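Local coordinates for protein copper-transporting ATPase (Sulfolobus solfataricus, PDB 2YJ4) that probably couples ATP hydrolysis to pumping of metal cations such as copper across the cell membrane, seen here as its soluble nucleotide-binding and phosphorylation portion, at residues E27-I32 with N197-L202; E63-H68 with K89-I94; K154-S159 with I175-S180; I204-N209 with M223-D228. The protein carries 1 engineered substitution. All blocks are in the same frame, centred on the assembly; numbering follows the deposited sequence.

Interaction 1: residues E27-I32 with N197-L202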
loop_
_atom_site.group_PDB
_atom_site.type_symbol
_atom_site.label_atom_id
_atom_site.label_comp_id
_atom_site.label_asym_id
_atom_site.label_seq_id
_atom_site.Cartn_x
_atom_site.Cartn_y
_atom_site.Cartn_z
ATOM N N GLU A 27 17.914 11.194 -17.235
ATOM C CA GLU A 27 17.522 12.539 -16.850
ATOM C C GLU A 27 16.928 12.639 -15.453
ATOM O O GLU A 27 16.834 13.739 -14.897
ATOM C CB GLU A 27 16.501 13.087 -17.838
ATOM C CG GLU A 27 16.960 13.132 -19.279
ATOM C CD GLU A 27 15.935 13.809 -20.172
ATOM O OE1 GLU A 27 14.730 13.783 -19.819
ATOM O OE2 GLU A 27 16.332 14.369 -21.219
ATOM N N ILE A 28 16.502 11.511 -14.887
ATOM C CA ILE A 28 15.715 11.588 -13.655
ATOM C C ILE A 28 16.564 11.994 -12.452
ATOM O O ILE A 28 17.682 11.517 -12.272
ATOM C CB ILE A 28 14.845 10.301 -13.348
ATOM C CG1 ILE A 28 15.687 9.192 -12.719
ATOM C CG2 ILE A 28 14.056 9.819 -14.578
ATOM C CD1 ILE A 28 15.828 9.337 -11.220
ATOM N N ASP A 29 16.011 12.881 -11.633
ATOM C CA ASP A 29 16.699 13.364 -10.450
ATOM C C ASP A 29 15.836 13.175 -9.205
ATOM O O ASP A 29 16.284 13.414 -8.084
ATOM C CB ASP A 29 17.037 14.838 -10.627
ATOM C CG ASP A 29 15.848 15.651 -11.081
ATOM O OD1 ASP A 29 14.741 15.448 -10.540
ATOM O OD2 ASP A 29 16.017 16.491 -11.991
ATOM N N THR A 30 14.593 12.754 -9.407
ATOM C CA THR A 30 13.661 12.591 -8.300
ATOM C C THR A 30 12.942 11.254 -8.403
ATOM O O THR A 30 12.342 10.942 -9.433
ATOM C CB THR A 30 12.633 13.727 -8.273
ATOM O OG1 THR A 30 13.315 14.984 -8.201
ATOM C CG2 THR A 30 11.700 13.585 -7.078
ATOM N N ILE A 31 13.029 10.460 -7.341
ATOM C CA ILE A 31 12.387 9.148 -7.294
ATOM C C ILE A 31 11.279 9.183 -6.259
ATOM O O ILE A 31 11.551 9.366 -5.066
ATOM C CB ILE A 31 13.379 8.025 -6.890
ATOM C CG1 ILE A 31 14.630 8.072 -7.755
ATOM C CG2 ILE A 31 12.729 6.640 -7.044
ATOM C CD1 ILE A 31 14.432 7.453 -9.125
ATOM N N ILE A 32 10.036 9.023 -6.699
ATOM C CA ILE A 32 8.924 9.044 -5.748
ATOM C C ILE A 32 8.313 7.669 -5.537
ATOM O O ILE A 32 7.927 7.010 -6.495
ATOM C CB ILE A 32 7.811 9.978 -6.186
ATOM C CG1 ILE A 32 8.340 11.411 -6.346
ATOM C CG2 ILE A 32 6.699 9.945 -5.157
ATOM C CD1 ILE A 32 7.320 12.382 -6.990
ATOM N N ASN A 197 8.746 22.669 -11.690
ATOM C CA ASN A 197 9.986 23.117 -11.079
ATOM C C ASN A 197 11.177 22.561 -11.858
ATOM O O ASN A 197 12.323 22.808 -11.525
ATOM C CB ASN A 197 10.004 22.681 -9.604
ATOM C CG ASN A 197 11.336 22.974 -8.899
ATOM O OD1 ASN A 197 12.409 22.530 -9.335
ATOM N ND2 ASN A 197 11.262 23.712 -7.788
ATOM N N GLY A 198 10.899 21.801 -12.908
ATOM C CA GLY A 198 11.956 21.261 -13.749
ATOM C C GLY A 198 12.550 19.923 -13.324
ATOM O O GLY A 198 13.537 19.462 -13.897
ATOM N N ASN A 199 11.964 19.294 -12.314
ATOM C CA ASN A 199 12.455 18.000 -11.871
ATOM C C ASN A 199 11.994 16.893 -12.797
ATOM O O ASN A 199 10.885 16.937 -13.321
ATOM C CB ASN A 199 11.978 17.705 -10.458
ATOM C CG ASN A 199 12.666 18.552 -9.438
ATOM O OD1 ASN A 199 13.875 18.788 -9.528
ATOM N ND2 ASN A 199 11.908 19.030 -8.457
ATOM N N LYS A 200 12.856 15.908 -13.001
ATOM C CA LYS A 200 12.499 14.731 -13.773
ATOM C C LYS A 200 12.159 13.584 -12.820
ATOM O O LYS A 200 13.000 13.087 -12.087
ATOM C CB LYS A 200 13.637 14.350 -14.720
ATOM C CG LYS A 200 13.843 15.337 -15.868
ATOM C CD LYS A 200 12.785 15.174 -16.950
ATOM C CE LYS A 200 12.901 16.256 -18.013
ATOM N NZ LYS A 200 11.850 16.119 -19.073
ATOM N N VAL A 201 10.905 13.172 -12.831
ATOM C CA VAL A 201 10.403 12.298 -11.797
ATOM C C VAL A 201 10.191 10.870 -12.278
ATOM O O VAL A 201 9.539 10.625 -13.308
ATOM C CB VAL A 201 9.089 12.858 -11.232
ATOM C CG1 VAL A 201 8.463 11.863 -10.237
ATOM C CG2 VAL A 201 9.340 14.223 -10.591
ATOM N N LEU A 202 10.768 9.933 -11.535
ATOM C CA LEU A 202 10.480 8.516 -11.733
ATOM C C LEU A 202 9.660 8.070 -10.538
ATOM O O LEU A 202 10.029 8.348 -9.394
ATOM C CB LEU A 202 11.763 7.685 -11.841
ATOM C CG LEU A 202 11.532 6.199 -12.170
ATOM C CD1 LEU A 202 12.701 5.613 -12.926
ATOM C CD2 LEU A 202 11.232 5.384 -10.925
#
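Lys200 O is gripped by two backbone donors from residues 27-32. Asp29 N comes to Lys200 O at 3.1 Å in the carbonyl plane, on a lone pair, while Thr30 N reaches that same Lys200 O at 3.1 Å, tilted 25° from the plane. In the other direction, Lys200 N faces the Asp29 carboxylate and makes two weak bonds, at 3.1 Å to Asp29 OD1 and 3.4 Å to Asp29 OD2. That carboxylate is in place because Asp29 CG sits between its backbone N and carbonyl carbon (chi1 50°), which folds the side chain back onto the partner backbone. Asp29 OD1 has a further donor in Thr30 OG1 at 2.8 Å. Beyond this start the pairing becomes regular parallel sheet, with Thr30 opposite Val201 and Ile31 opposite Leu202. Leu202 N gives to Thr30 O at 2.8 Å, and Ile32 N gives to Leu202 O at 2.8 Å. At the outer end Lys200, bent at chi2 (-76°), runs alongside Glu27, and its NZ makes a long salt bridge of 3.8 Å to Glu27 OE1. Asp218 OD2 accepts from Val201 N, and Asp218 OD1 is a weak second partner for Lys200 NZ. On the Thr30-Val201 face Ile32 CD1 packs on Val201 CG1; on the other, Ile31 CD1 packs on Leu202 CB. Both strands belong to the central sheet of the Rossmann-like haloacid dehalogenase core: strand 154-158 pairs on the far side of 30-34, strand 219-223 beyond 201-205, and Leu194 of helix 184-196 packs on Ile32 and Val201.

Interaction 2: residues E63-H68 with K89-I94. With AMP (adenosine monophosphate), chain C.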
loop_
_atom_site.group_PDB
_atom_site.type_symbol
_atom_site.label_atom_id
_atom_site.label_comp_id
_atom_site.label_asym_id
_atom_site.label_seq_id
_atom_site.Cartn_x
_atom_site.Cartn_y
_atom_site.Cartn_z
ATOM N N GLU A 63 -16.901 -10.818 10.612
ATOM C CA GLU A 63 -16.000 -10.567 9.475
ATOM C C GLU A 63 -15.769 -11.805 8.621
ATOM O O GLU A 63 -15.235 -11.712 7.522
ATOM C CB GLU A 63 -14.649 -10.011 9.936
ATOM C CG GLU A 63 -14.722 -8.664 10.621
ATOM C CD GLU A 63 -14.825 -7.515 9.640
ATOM O OE1 GLU A 63 -15.151 -7.761 8.458
ATOM O OE2 GLU A 63 -14.572 -6.362 10.051
ATOM N N ALA A 64 -16.168 -12.966 9.119
ATOM C CA ALA A 64 -15.909 -14.207 8.386
ATOM C C ALA A 64 -16.730 -14.231 7.111
ATOM O O ALA A 64 -16.416 -14.974 6.188
ATOM C CB ALA A 64 -16.220 -15.447 9.247
ATOM N N LEU A 65 -17.789 -13.417 7.079
ATOM C CA LEU A 65 -18.739 -13.412 5.972
ATOM C C LEU A 65 -18.439 -12.335 4.930
ATOM O O LEU A 65 -19.222 -12.122 4.010
ATOM C CB LEU A 65 -20.160 -13.228 6.499
ATOM C CG LEU A 65 -20.740 -14.344 7.362
ATOM C CD1 LEU A 65 -22.177 -14.023 7.730
ATOM C CD2 LEU A 65 -20.659 -15.676 6.632
ATOM N N SER A 66 -17.315 -11.647 5.083
ATOM C CA SER A 66 -16.911 -10.622 4.132
ATOM C C SER A 66 -15.655 -11.088 3.438
ATOM O O SER A 66 -14.948 -11.951 3.960
ATOM C CB SER A 66 -16.640 -9.302 4.844
ATOM O OG SER A 66 -15.762 -8.491 4.087
ATOM N N SER A 67 -15.374 -10.513 2.270
ATOM C CA SER A 67 -14.185 -10.876 1.497
ATOM C C SER A 67 -13.163 -9.752 1.492
ATOM O O SER A 67 -12.078 -9.895 0.937
ATOM C CB SER A 67 -14.556 -11.240 0.058
ATOM O OG SER A 67 -15.222 -12.492 0.010
ATOM N N HIS A 68 -13.521 -8.631 2.107
ATOM C CA HIS A 68 -12.617 -7.496 2.216
ATOM C C HIS A 68 -11.323 -7.922 2.918
ATOM O O HIS A 68 -11.357 -8.682 3.898
ATOM C CB HIS A 68 -13.300 -6.355 2.978
ATOM C CG HIS A 68 -12.613 -5.032 2.842
ATOM N ND1 HIS A 68 -11.277 -4.845 3.131
ATOM C CD2 HIS A 68 -13.086 -3.819 2.458
ATOM C CE1 HIS A 68 -10.956 -3.580 2.927
ATOM N NE2 HIS A 68 -12.035 -2.936 2.519
ATOM N N LYS A 89 -26.274 -14.170 12.297
ATOM C CA LYS A 89 -27.541 -13.946 11.593
ATOM C C LYS A 89 -27.691 -12.495 11.088
ATOM O O LYS A 89 -27.126 -11.565 11.668
ATOM C CB LYS A 89 -28.732 -14.346 12.487
ATOM C CG LYS A 89 -29.030 -15.859 12.501
ATOM C CD LYS A 89 -29.898 -16.272 13.704
ATOM C CE LYS A 89 -30.186 -17.786 13.710
ATOM N NZ LYS A 89 -30.882 -18.313 14.941
ATOM N N ASP A 90 -28.453 -12.311 10.009
ATOM C CA ASP A 90 -28.732 -10.978 9.469
ATOM C C ASP A 90 -27.440 -10.207 9.213
ATOM O O ASP A 90 -27.281 -9.068 9.630
ATOM C CB ASP A 90 -29.639 -10.180 10.412
ATOM C CG ASP A 90 -30.840 -10.982 10.889
ATOM O OD1 ASP A 90 -31.327 -11.841 10.123
ATOM O OD2 ASP A 90 -31.301 -10.756 12.031
ATOM N N PHE A 91 -26.516 -10.839 8.521
ATOM C CA PHE A 91 -25.261 -10.202 8.207
ATOM C C PHE A 91 -25.457 -9.159 7.128
ATOM O O PHE A 91 -26.257 -9.347 6.214
ATOM C CB PHE A 91 -24.257 -11.241 7.731
ATOM C CG PHE A 91 -23.070 -10.656 7.054
ATOM C CD1 PHE A 91 -22.015 -10.149 7.794
ATOM C CD2 PHE A 91 -22.997 -10.616 5.671
ATOM C CE1 PHE A 91 -20.901 -9.621 7.169
ATOM C CE2 PHE A 91 -21.897 -10.078 5.040
ATOM C CZ PHE A 91 -20.840 -9.584 5.792
ATOM N N LYS A 92 -24.696 -8.076 7.226
ATOM C CA LYS A 92 -24.777 -7.002 6.262
ATOM C C LYS A 92 -23.423 -6.340 6.082
ATOM O O LYS A 92 -22.842 -5.846 7.053
ATOM C CB LYS A 92 -25.769 -5.953 6.763
ATOM C CG LYS A 92 -26.772 -5.481 5.731
ATOM C CD LYS A 92 -28.172 -5.934 6.109
ATOM C CE LYS A 92 -28.295 -7.456 6.038
ATOM N NZ LYS A 92 -29.444 -7.996 6.847
ATOM N N GLU A 93 -22.913 -6.330 4.852
ATOM C CA GLU A 93 -21.819 -5.424 4.504
ATOM C C GLU A 93 -22.417 -4.041 4.285
ATOM O O GLU A 93 -23.631 -3.906 4.158
ATOM C CB GLU A 93 -21.106 -5.876 3.235
ATOM C CG GLU A 93 -19.835 -6.681 3.459
ATOM C CD GLU A 93 -19.371 -7.387 2.187
ATOM O OE1 GLU A 93 -20.211 -7.599 1.279
ATOM O OE2 GLU A 93 -18.170 -7.729 2.095
ATOM N N ILE A 94 -21.569 -3.017 4.239
ATOM C CA ILE A 94 -22.029 -1.635 4.089
ATOM C C ILE A 94 -21.280 -0.879 2.990
ATOM O O ILE A 94 -21.724 0.189 2.544
ATOM C CB ILE A 94 -21.901 -0.857 5.411
ATOM C CG1 ILE A 94 -23.156 -1.052 6.275
ATOM C CG2 ILE A 94 -21.662 0.623 5.146
ATOM C CD1 ILE A 94 -23.264 -2.423 6.913
HETATM P P AMP C . -12.345 0.382 0.929
HETATM O O1P AMP C . -12.680 1.686 0.240
HETATM O O2P AMP C . -13.211 -0.723 0.361
HETATM O O3P AMP C . -10.843 0.185 0.938
HETATM O "O5'" AMP C . -12.846 0.746 2.396
HETATM C "C5'" AMP C . -12.392 1.920 3.049
HETATM C "C4'" AMP C . -12.498 1.792 4.544
HETATM O "O4'" AMP C . -13.756 1.158 4.889
HETATM C "C3'" AMP C . -11.452 0.911 5.210
HETATM O "O3'" AMP C . -10.213 1.570 5.404
HETATM C "C2'" AMP C . -12.138 0.493 6.509
HETATM O "O2'" AMP C . -12.050 1.522 7.485
HETATM C "C1'" AMP C . -13.598 0.381 6.060
HETATM N N9 AMP C . -13.982 -1.013 5.758
HETATM C C8 AMP C . -14.291 -1.498 4.537
HETATM N N7 AMP C . -14.612 -2.816 4.598
HETATM C C5 AMP C . -14.512 -3.188 5.890
HETATM C C6 AMP C . -14.720 -4.437 6.650
HETATM N N6 AMP C . -15.101 -5.558 6.011
HETATM N N1 AMP C . -14.502 -4.415 7.982
HETATM C C2 AMP C . -14.118 -3.293 8.618
HETATM N N3 AMP C . -13.913 -2.119 7.993
HETATM C C4 AMP C . -14.097 -2.000 6.653
#
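Leu65 lies over one face of the Phe91 ring, its CB 3.6 Å from the centroid and only 5° off the ring normal, a CH-pi contact centred on the ring. The two side chains run antiparallel to each other, so Leu65 CD1 ends 3.5 Å from Phe91 CB. Phe91 carries its ring to this spot with CG anti to the backbone N (chi1 165°), and the opposite face is met near its rim by the backbone N of Glu93. Replacing Phe91 by an alanine would probably leave Leu65 without its aromatic platform and open a gap beside it. Next along, Ser66 OG donates to Glu93 OE2 at 3.2 Å, meeting the carboxylate on its anti side and 17° out of plane. Ser66 OG also accepts from His68 N at 3.0 Å, closing an ST turn. His68 lines the adenine pocket: AMP C5 lies 3.7 Å above one face of its ring, toward the rim, with the base steeply tilted to the ring, and His68 ND1 caps Ile70 N at the start of helix 69-81. Glu63 OE1 takes the exocyclic amine, AMP N6, at 3.3 Å. Apolar packing and one serine-carboxylate bond thus tie the edge strand 91-93 of the nucleotide-binding domain to the turn between helices 53-63 and 69-81, flanked by Glu63 and His68. Giving to Glu93 and accepting from His68 N, Ser66 links the strand to the backbone of a residue that meets AMP.

Interaction 3: residues K154-S159 with I175-S180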
loop_
_atom_site.group_PDB
_atom_site.type_symbol
_atom_site.label_atom_id
_atom_site.label_comp_id
_atom_site.label_asym_id
_atom_site.label_seq_id
_atom_site.Cartn_x
_atom_site.Cartn_y
_atom_site.Cartn_z
ATOM N N LYS A 154 16.988 12.757 -5.134
ATOM C CA LYS A 154 16.010 13.083 -4.101
ATOM C C LYS A 154 14.936 11.998 -4.071
ATOM O O LYS A 154 14.428 11.548 -5.109
ATOM C CB LYS A 154 15.373 14.451 -4.368
ATOM C CG LYS A 154 14.160 14.753 -3.507
ATOM C CD LYS A 154 13.510 16.060 -3.940
ATOM C CE LYS A 154 13.582 16.208 -5.460
ATOM N NZ LYS A 154 13.174 17.554 -5.940
ATOM N N ILE A 155 14.601 11.561 -2.872
ATOM C CA ILE A 155 13.646 10.484 -2.733
ATOM C C ILE A 155 12.469 11.007 -1.960
ATOM O O ILE A 155 12.645 11.586 -0.899
ATOM C CB ILE A 155 14.246 9.294 -1.985
ATOM C CG1 ILE A 155 15.416 8.720 -2.779
ATOM C CG2 ILE A 155 13.177 8.250 -1.737
ATOM C CD1 ILE A 155 15.955 7.443 -2.212
ATOM N N ILE A 156 11.275 10.810 -2.506
ATOM C CA ILE A 156 10.055 11.238 -1.857
ATOM C C ILE A 156 9.125 10.043 -1.696
ATOM O O ILE A 156 9.016 9.199 -2.596
ATOM C CB ILE A 156 9.338 12.343 -2.690
ATOM C CG1 ILE A 156 10.281 13.532 -2.934
ATOM C CG2 ILE A 156 8.043 12.778 -2.005
ATOM C CD1 ILE A 156 9.708 14.610 -3.841
ATOM N N ILE A 157 8.455 9.961 -0.553
ATOM C CA ILE A 157 7.406 8.970 -0.386
ATOM C C ILE A 157 6.032 9.632 -0.290
ATOM O O ILE A 157 5.862 10.608 0.426
ATOM C CB ILE A 157 7.625 8.110 0.839
ATOM C CG1 ILE A 157 8.981 7.397 0.732
ATOM C CG2 ILE A 157 6.470 7.111 0.980
ATOM C CD1 ILE A 157 9.351 6.565 1.948
ATOM N N LEU A 158 5.074 9.086 -1.039
ATOM C CA LEU A 158 3.673 9.504 -1.021
ATOM C C LEU A 158 2.735 8.352 -0.636
ATOM O O LEU A 158 2.960 7.209 -1.028
ATOM C CB LEU A 158 3.271 9.973 -2.415
ATOM C CG LEU A 158 4.076 11.089 -3.055
ATOM C CD1 LEU A 158 3.499 11.395 -4.422
ATOM C CD2 LEU A 158 4.076 12.309 -2.153
ATOM N N SER A 159 1.682 8.654 0.111
ATOM C CA SER A 159 0.579 7.698 0.294
ATOM C C SER A 159 -0.713 8.363 0.766
ATOM O O SER A 159 -0.697 9.471 1.297
ATOM C CB SER A 159 0.955 6.549 1.244
ATOM O OG SER A 159 1.266 7.024 2.537
ATOM N N ILE A 175 14.111 8.273 5.054
ATOM C CA ILE A 175 13.725 9.267 4.070
ATOM C C ILE A 175 13.165 10.478 4.803
ATOM O O ILE A 175 12.241 10.351 5.603
ATOM C CB ILE A 175 12.671 8.717 3.100
ATOM C CG1 ILE A 175 13.167 7.415 2.455
ATOM C CG2 ILE A 175 12.280 9.794 2.063
ATOM C CD1 ILE A 175 14.473 7.555 1.673
ATOM N N GLN A 176 13.738 11.647 4.551
ATOM C CA GLN A 176 13.301 12.844 5.250
ATOM C C GLN A 176 11.990 13.339 4.674
ATOM O O GLN A 176 11.121 13.802 5.409
ATOM C CB GLN A 176 14.360 13.943 5.151
ATOM N N GLU A 177 11.849 13.230 3.354
ATOM C CA GLU A 177 10.727 13.851 2.655
ATOM C C GLU A 177 9.608 12.887 2.256
ATOM O O GLU A 177 9.777 12.037 1.373
ATOM C CB GLU A 177 11.226 14.612 1.434
ATOM C CG GLU A 177 10.201 15.584 0.893
ATOM C CD GLU A 177 10.831 16.728 0.131
ATOM O OE1 GLU A 177 12.015 16.599 -0.275
ATOM O OE2 GLU A 177 10.137 17.755 -0.052
ATOM N N TYR A 178 8.463 13.042 2.911
ATOM C CA TYR A 178 7.298 12.202 2.676
ATOM C C TYR A 178 6.034 13.016 2.885
ATOM O O TYR A 178 6.080 14.082 3.489
ATOM C CB TYR A 178 7.291 11.025 3.643
ATOM C CG TYR A 178 7.001 11.422 5.068
ATOM C CD1 TYR A 178 5.694 11.523 5.525
ATOM C CD2 TYR A 178 8.033 11.703 5.956
ATOM C CE1 TYR A 178 5.416 11.887 6.820
ATOM C CE2 TYR A 178 7.770 12.071 7.256
ATOM C CZ TYR A 178 6.456 12.161 7.687
ATOM O OH TYR A 178 6.173 12.530 8.986
ATOM N N TYR A 179 4.912 12.498 2.392
ATOM C CA TYR A 179 3.616 13.155 2.483
ATOM C C TYR A 179 2.524 12.107 2.682
ATOM O O TYR A 179 2.446 11.143 1.922
ATOM C CB TYR A 179 3.340 13.937 1.204
ATOM C CG TYR A 179 4.281 15.093 0.971
ATOM C CD1 TYR A 179 4.543 16.017 1.973
ATOM C CD2 TYR A 179 4.917 15.259 -0.252
ATOM C CE1 TYR A 179 5.413 17.082 1.759
ATOM C CE2 TYR A 179 5.781 16.316 -0.474
ATOM C CZ TYR A 179 6.026 17.221 0.530
ATOM O OH TYR A 179 6.891 18.265 0.312
ATOM N N SER A 180 1.680 12.304 3.695
ATOM C CA SER A 180 0.644 11.336 4.059
ATOM C C SER A 180 -0.760 11.882 3.859
ATOM O O SER A 180 -0.937 13.080 3.668
ATOM C CB SER A 180 0.808 10.917 5.518
ATOM O OG SER A 180 0.681 12.031 6.382
#
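Tyr179 N donates to Ile157 O at 2.9 Å, the shortest hydrogen bond between these segments, and the CA-H of Tyr178 approaches the same oxygen. Ile157 N in turn reaches Glu177 O at 3.1 Å, and Ser159 N reaches Tyr179 O at 3.2 Å, so parallel pairing runs the length of the short strand 178-179. This is the end of a beta-alpha-beta unit in the haloacid dehalogenase core: strand 154-158, helix 163-173, then strand 178-179, the outermost strand on this side of the sheet. Ile175 enters just ahead of that strand and crosses both Ile155 and Ile157 at about a right angle. Its CD1 lies 3.7 Å from Ile155 CG2, and its CG1 3.9 Å from Ile157 CD1. A serine in place of Ile175 would probably open a gap beside both isoleucines and leave their branches free to shift. On the opposite face Leu158 and Tyr179 run alongside, and Leu158 CD2 meets the edge of the tyrosine ring in its plane, 3.6 Å from Tyr179 CD2. Tyr178 goes to the face of Ile157 and packs on Val166, Lys167 and Ser170 of helix 163-173. At the end of the pairing, Ser159 belongs to the ATP site, beside Lys35 and Asp161, while Ser180 OG is bonded to Glu163.

Interaction 4: residues I204-N209 with M223-D228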
loop_
_atom_site.group_PDB
_atom_site.type_symbol
_atom_site.label_atom_id
_atom_site.label_comp_id
_atom_site.label_asym_id
_atom_site.label_seq_id
_atom_site.Cartn_x
_atom_site.Cartn_y
_atom_site.Cartn_z
ATOM N N ILE A 204 7.351 4.909 -8.635
ATOM C CA ILE A 204 6.914 3.540 -8.538
ATOM C C ILE A 204 5.573 3.520 -7.806
ATOM O O ILE A 204 5.422 4.147 -6.759
ATOM C CB ILE A 204 7.960 2.656 -7.837
ATOM C CG1 ILE A 204 9.313 2.797 -8.531
ATOM C CG2 ILE A 204 7.531 1.202 -7.874
ATOM C CD1 ILE A 204 10.292 3.694 -7.816
ATOM N N GLY A 205 4.608 2.815 -8.380
ATOM C CA GLY A 205 3.281 2.719 -7.805
ATOM C C GLY A 205 2.698 1.323 -7.902
ATOM O O GLY A 205 3.334 0.401 -8.417
ATOM N N ASP A 206 1.463 1.186 -7.429
ATOM C CA ASP A 206 0.814 -0.108 -7.259
ATOM C C ASP A 206 -0.608 0.099 -6.771
ATOM O O ASP A 206 -0.832 0.455 -5.606
ATOM C CB ASP A 206 1.557 -0.931 -6.208
ATOM C CG ASP A 206 0.855 -2.238 -5.881
ATOM O OD1 ASP A 206 -0.208 -2.186 -5.220
ATOM O OD2 ASP A 206 1.373 -3.317 -6.277
ATOM N N GLY A 207 -1.584 -0.127 -7.633
ATOM C CA GLY A 207 -2.946 -0.077 -7.143
ATOM C C GLY A 207 -3.686 1.211 -7.421
ATOM O O GLY A 207 -3.130 2.172 -7.953
ATOM N N VAL A 208 -4.954 1.228 -7.036
ATOM C CA VAL A 208 -5.868 2.254 -7.510
ATOM C C VAL A 208 -5.334 3.683 -7.316
ATOM O O VAL A 208 -5.168 4.417 -8.288
ATOM C CB VAL A 208 -7.297 2.072 -6.921
ATOM C CG1 VAL A 208 -7.333 2.466 -5.454
ATOM C CG2 VAL A 208 -8.309 2.867 -7.722
ATOM N N ASN A 209 -5.023 4.051 -6.075
ATOM C CA ASN A 209 -4.605 5.420 -5.744
ATOM C C ASN A 209 -3.283 5.894 -6.367
ATOM O O ASN A 209 -2.840 7.013 -6.089
ATOM C CB ASN A 209 -4.568 5.623 -4.216
ATOM N N MET A 223 4.222 -2.035 -9.932
ATOM C CA MET A 223 4.617 -3.295 -9.325
ATOM C C MET A 223 3.982 -4.480 -10.047
ATOM O O MET A 223 2.956 -4.338 -10.718
ATOM C CB MET A 223 4.201 -3.322 -7.861
ATOM C CG MET A 223 4.881 -2.264 -7.020
ATOM S SD MET A 223 6.660 -2.478 -6.956
ATOM C CE MET A 223 6.755 -4.093 -6.165
ATOM N N GLY A 224 4.594 -5.653 -9.910
ATOM C CA GLY A 224 4.017 -6.868 -10.452
ATOM C C GLY A 224 2.647 -7.180 -9.879
ATOM O O GLY A 224 1.694 -7.429 -10.617
ATOM N N ASN A 225 2.533 -7.158 -8.558
ATOM C CA ASN A 225 1.249 -7.457 -7.932
ATOM C C ASN A 225 0.278 -6.285 -8.054
ATOM O O ASN A 225 -0.753 -6.249 -7.384
ATOM C CB ASN A 225 1.426 -7.893 -6.471
ATOM C CG ASN A 225 2.407 -7.010 -5.707
ATOM O OD1 ASN A 225 2.109 -5.846 -5.378
ATOM N ND2 ASN A 225 3.585 -7.564 -5.409
ATOM N N GLY A 226 0.614 -5.337 -8.927
ATOM C CA GLY A 226 -0.172 -4.131 -9.129
ATOM C C GLY A 226 -1.432 -4.310 -9.966
ATOM O O GLY A 226 -1.547 -5.239 -10.778
ATOM N N VAL A 227 -2.379 -3.398 -9.765
ATOM C CA VAL A 227 -3.668 -3.425 -10.451
ATOM C C VAL A 227 -3.555 -3.014 -11.920
ATOM O O VAL A 227 -2.577 -2.372 -12.334
ATOM C CB VAL A 227 -4.704 -2.523 -9.736
ATOM C CG1 VAL A 227 -4.765 -2.884 -8.262
ATOM C CG2 VAL A 227 -4.350 -1.043 -9.915
ATOM N N ASP A 228 -4.567 -3.385 -12.699
ATOM C CA ASP A 228 -4.521 -3.204 -14.147
ATOM C C ASP A 228 -4.460 -1.741 -14.606
ATOM O O ASP A 228 -3.643 -1.399 -15.458
ATOM C CB ASP A 228 -5.661 -3.970 -14.831
ATOM C CG ASP A 228 -5.300 -5.427 -15.101
ATOM O OD1 ASP A 228 -4.138 -5.699 -15.500
ATOM O OD2 ASP A 228 -6.174 -6.303 -14.905
#
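The Asp206 and Asn225 side chains cross at about a right angle, with carboxylate and amide planes 56° apart, and Met223 CB 3.2 Å and Gly226 CA 3.3 Å from Asp206 OD2. Asp206 sits in the Gly-Asp-Gly-Val-Asn-Asp signature of P-type ATPases, the loop after strand 201-205 of the haloacid dehalogenase core; in relatives the aspartate at this position helps bind magnesium. Asp206 CG lies anti to the backbone N (chi1 174°), which swings the carboxylate over the turn that ends strand 219-223. That type I turn runs from Met223 to Gly226 and is closed by Gly226 N bonding Met223 O at 3.1 Å; a side chain at Gly226 would collide with that carbonyl. Met223 N continues the sheet by donating to Gly205 O at 3.0 Å, and Met223 SD lies 3.9 Å from Ile204 CG2. Asp206 N is bonded to the side-chain carboxylate of Asp210, and Lys187 NZ holds Asn209 O, tying the nucleotide-binding asparagine to another residue of the ATP site. Gly207 has a positive phi (100°), where a side chain would jam against the preceding carbonyl, and its bare CA accepts Val227, the N-cap residue of helix 228-231, with Val227 CG2 3.3 Å from Gly207 CA.

In the fold
Interactions 1, 3 and 4 all lie, partly buried, on the central sheet of the phosphorylation domain, whereas interaction 2 is a surface contact in the nucleotide-binding domain, its centre about 44 Å from that of interaction 1. Interactions 1 and 3 meet directly, strand 30-34 bonding to 154-158, and both combine regular parallel backbone pairing with aliphatic packing. Interaction 4 shares strand 201-205 with interaction 1 but takes up its far end, where a single cross-segment backbone bond gives way to a type I turn, the signature loop and a carboxylate. Interaction 2 relies on an aromatic face and a serine-glutamate bond beside bound AMP; its nearest atoms stay about 11 Å from interaction 4.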